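Local coordinates for NBS-LRR class disease resistance protein (Oryza sativa subsp. japonica, PDB 6FU9) that probably recognises a fungal effector during rice immunity through an integrated heavy-metal-associated (HMA) domain, seen here bound to another protein, at residues A[26-31]-A[45-50]. Sequence-based numbering, arbitrary orientation. Where two conformers were deposited one is given.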
ATOM      1  N   SER A  26      -1.263  14.663  -9.745  1.00 20.26           N
ATOM      2  CA  SER A  26      -1.910  15.947  -9.761  0.50 20.12           C
ATOM      3  C   SER A  26      -3.396  15.856  -9.352  1.00 18.31           C
ATOM      4  O   SER A  26      -3.895  16.676  -8.580  1.00 19.31           O
ATOM      5  CB  SER A  26      -1.770  16.555 -11.150  0.50 24.59           C
ATOM      6  OG  SER A  26      -2.269  17.850 -11.101  0.50 27.07           O
ATOM      7  N   LEU A  27      -4.081  14.887  -9.916  1.00 16.51           N
ATOM      8  CA  LEU A  27      -5.495  14.662  -9.583  1.00 17.00           C
ATOM      9  C   LEU A  27      -5.663  14.353  -8.102  1.00 15.59           C
ATOM     10  O   LEU A  27      -6.501  14.962  -7.437  1.00 16.33           O
ATOM     11  CB  LEU A  27      -6.054  13.536 -10.434  1.00 18.24           C
ATOM     12  CG  LEU A  27      -7.531  13.206 -10.320  1.00 18.83           C
ATOM     13  CD1 LEU A  27      -7.882  12.412 -11.593  1.00 22.94           C
ATOM     14  CD2 LEU A  27      -7.834  12.395  -9.128  1.00 22.40           C
ATOM     15  N   VAL A  28      -4.840  13.482  -7.583  1.00 15.13           N
ATOM     16  CA  VAL A  28      -4.943  13.143  -6.174  1.00 14.59           C
ATOM     17  C   VAL A  28      -4.615  14.303  -5.306  1.00 15.79           C
ATOM     18  O   VAL A  28      -5.342  14.597  -4.317  1.00 16.19           O
ATOM     19  CB  VAL A  28      -4.078  11.903  -5.858  1.00 15.25           C
ATOM     20  CG1 VAL A  28      -4.125  11.585  -4.363  1.00 15.22           C
ATOM     21  CG2 VAL A  28      -4.510  10.700  -6.617  1.00 16.87           C
ATOM     22  N   ALA A  29      -3.558  15.040  -5.594  1.00 16.53           N
ATOM     23  CA  ALA A  29      -3.183  16.182  -4.793  1.00 17.91           C
ATOM     24  C   ALA A  29      -4.244  17.294  -4.770  1.00 18.17           C
ATOM     25  O   ALA A  29      -4.282  18.082  -3.834  1.00 20.39           O
ATOM     26  CB  ALA A  29      -1.815  16.688  -5.221  1.00 20.82           C
ATOM     27  N   SER A  30      -5.048  17.343  -5.805  1.00 17.73           N
ATOM     28  CA  SER A  30      -6.118  18.337  -5.840  0.50 18.60           C
ATOM     29  C   SER A  30      -7.417  17.897  -5.171  1.00 16.36           C
ATOM     30  O   SER A  30      -8.356  18.649  -5.141  1.00 19.38           O
ATOM     31  CB  SER A  30      -6.415  18.838  -7.257  0.50 21.11           C
ATOM     32  OG  SER A  30      -5.632  20.006  -7.503  0.50 29.40           O
ATOM     33  N   THR A  31      -7.432  16.692  -4.592  1.00 15.59           N
ATOM     34  CA  THR A  31      -8.615  16.133  -3.967  1.00 15.24           C
ATOM     35  C   THR A  31      -8.699  16.592  -2.517  1.00 14.96           C
ATOM     36  O   THR A  31      -7.751  16.513  -1.775  1.00 14.63           O
ATOM     37  CB  THR A  31      -8.557  14.614  -4.093  1.00 15.24           C
ATOM     38  OG1 THR A  31      -8.543  14.240  -5.481  1.00 16.29           O
ATOM     39  CG2 THR A  31      -9.735  13.954  -3.461  1.00 16.48           C
ATOM     40  N   ASP A  45       3.384   1.284  -9.838  1.00 16.30           N
ATOM     41  CA  ASP A  45       1.966   1.432 -10.111  1.00 17.81           C
ATOM     42  C   ASP A  45       1.087   1.433  -8.831  1.00 16.03           C
ATOM     43  O   ASP A  45      -0.146   1.300  -8.919  1.00 18.26           O
ATOM     44  CB  ASP A  45       1.473   0.417 -11.104  1.00 21.76           C
ATOM     45  CG  ASP A  45       1.500  -0.970 -10.639  1.00 22.70           C
ATOM     46  OD1 ASP A  45       1.844  -1.247  -9.478  1.00 21.41           O
ATOM     47  OD2 ASP A  45       1.141  -1.853 -11.469  1.00 30.39           O
ATOM     48  N   GLN A  46       1.714   1.584  -7.674  1.00 15.82           N
ATOM     49  CA  GLN A  46       0.967   1.788  -6.392  1.00 18.16           C
ATOM     50  C   GLN A  46       0.866   3.276  -6.179  1.00 20.06           C
ATOM     51  O   GLN A  46       1.894   3.963  -6.180  1.00 29.79           O
ATOM     52  CB  GLN A  46       1.730   1.291  -5.208  1.00 24.51           C
ATOM     53  CG  GLN A  46       1.476  -0.022  -4.671  1.00 25.90           C
ATOM     54  CD  GLN A  46       2.381  -0.358  -3.462  1.00 20.95           C
ATOM     55  OE1 GLN A  46       2.482   0.341  -2.441  1.00 30.83           O
ATOM     56  NE2 GLN A  46       2.935  -1.498  -3.525  1.00 18.55           N
ATOM     57  N   VAL A  47      -0.332   3.814  -5.980  1.00 17.69           N
ATOM     58  CA  VAL A  47      -0.525   5.214  -5.663  1.00 16.27           C
ATOM     59  C   VAL A  47      -0.936   5.265  -4.208  1.00 13.92           C
ATOM     60  O   VAL A  47      -2.019   4.742  -3.879  1.00 14.47           O
ATOM     61  CB  VAL A  47      -1.591   5.825  -6.541  1.00 18.11           C
ATOM     62  CG1 VAL A  47      -1.846   7.276  -6.187  1.00 17.92           C
ATOM     63  CG2 VAL A  47      -1.182   5.664  -8.034  1.00 20.98           C
ATOM     64  N   VAL A  48      -0.063   5.734  -3.357  1.00 13.63           N
ATOM     65  CA  VAL A  48      -0.237   5.750  -1.908  1.00 13.25           C
ATOM     66  C   VAL A  48      -0.673   7.147  -1.507  1.00 13.00           C
ATOM     67  O   VAL A  48       0.050   8.123  -1.726  1.00 14.69           O
ATOM     68  CB  VAL A  48       1.042   5.308  -1.162  1.00 14.46           C
ATOM     69  CG1 VAL A  48       0.738   5.327   0.353  1.00 16.99           C
ATOM     70  CG2 VAL A  48       1.573   3.993  -1.617  1.00 16.52           C
ATOM     71  N   VAL A  49      -1.849   7.228  -0.872  1.00 12.73           N
ATOM     72  CA  VAL A  49      -2.512   8.455  -0.520  1.00 12.14           C
ATOM     73  C   VAL A  49      -2.690   8.583   0.969  1.00 12.76           C
ATOM     74  O   VAL A  49      -3.202   7.634   1.590  1.00 13.92           O
ATOM     75  CB  VAL A  49      -3.853   8.568  -1.229  1.00 13.12           C
ATOM     76  CG1 VAL A  49      -4.444   9.944  -1.040  1.00 14.43           C
ATOM     77  CG2 VAL A  49      -3.755   8.166  -2.704  1.00 14.11           C
ATOM     78  N   VAL A  50      -2.302   9.674   1.564  1.00 12.28           N
ATOM     79  CA  VAL A  50      -2.484   9.922   2.998  1.00 12.04           C
ATOM     80  C   VAL A  50      -3.231  11.188   3.178  1.00 12.16           C
ATOM     81  O   VAL A  50      -2.990  12.196   2.537  1.00 13.21           O
ATOM     82  CB  VAL A  50      -1.112   9.977   3.706  1.00 17.91           C
ATOM     83  CG1 VAL A  50      -1.183  10.456   5.100  1.00 20.08           C
ATOM     84  CG2 VAL A  50      -0.440   8.580   3.630  1.00 20.26           C
TER
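V28, near the end of helix 18-29, meets V49 and V47 of strand 46-51 in a purely apolar contact; no hydrogen bond joins the two segments. The ends of the V28 and V49 side chains meet head-on. CG1 of V28 lies against both methyls of V49, 3.7 Å from CG1 and 3.8 Å from CG2, and so faces the fork of the branched side chain. The V28 chi1 of 177° sets CG1 anti to the backbone N and so carries this methyl to V49. The other branch serves V47 more loosely: V28 CG2 is 4.4 Å from V47 CG1. Alternation along the strand explains the selection, since V47 and V49 direct their CB atoms at the helix while V48 directs its own away. All three touching valines are buried.

Within 26-31, polar bonds close the end of the helix as it gives way to loop. The hydroxyl OG1 of T31 donates to L27 O at 2.9 Å. It approaches at a C=O...donor angle of 136° and lies well off the plane of the carbonyl. T31 N also bonds to V28 O at 3.0 Å.

The topology, strand-helix-strand-strand-helix-strand, is that of the ferredoxin-like fold of HMA domains, and the contact joins its first helix to the sheet. V37 of strand 34-40 touches both V28 and V47, L27 and T31 pack on helix 56-66, and the opposite face of strand 46-51 presents Q46 and V48 to the other protein.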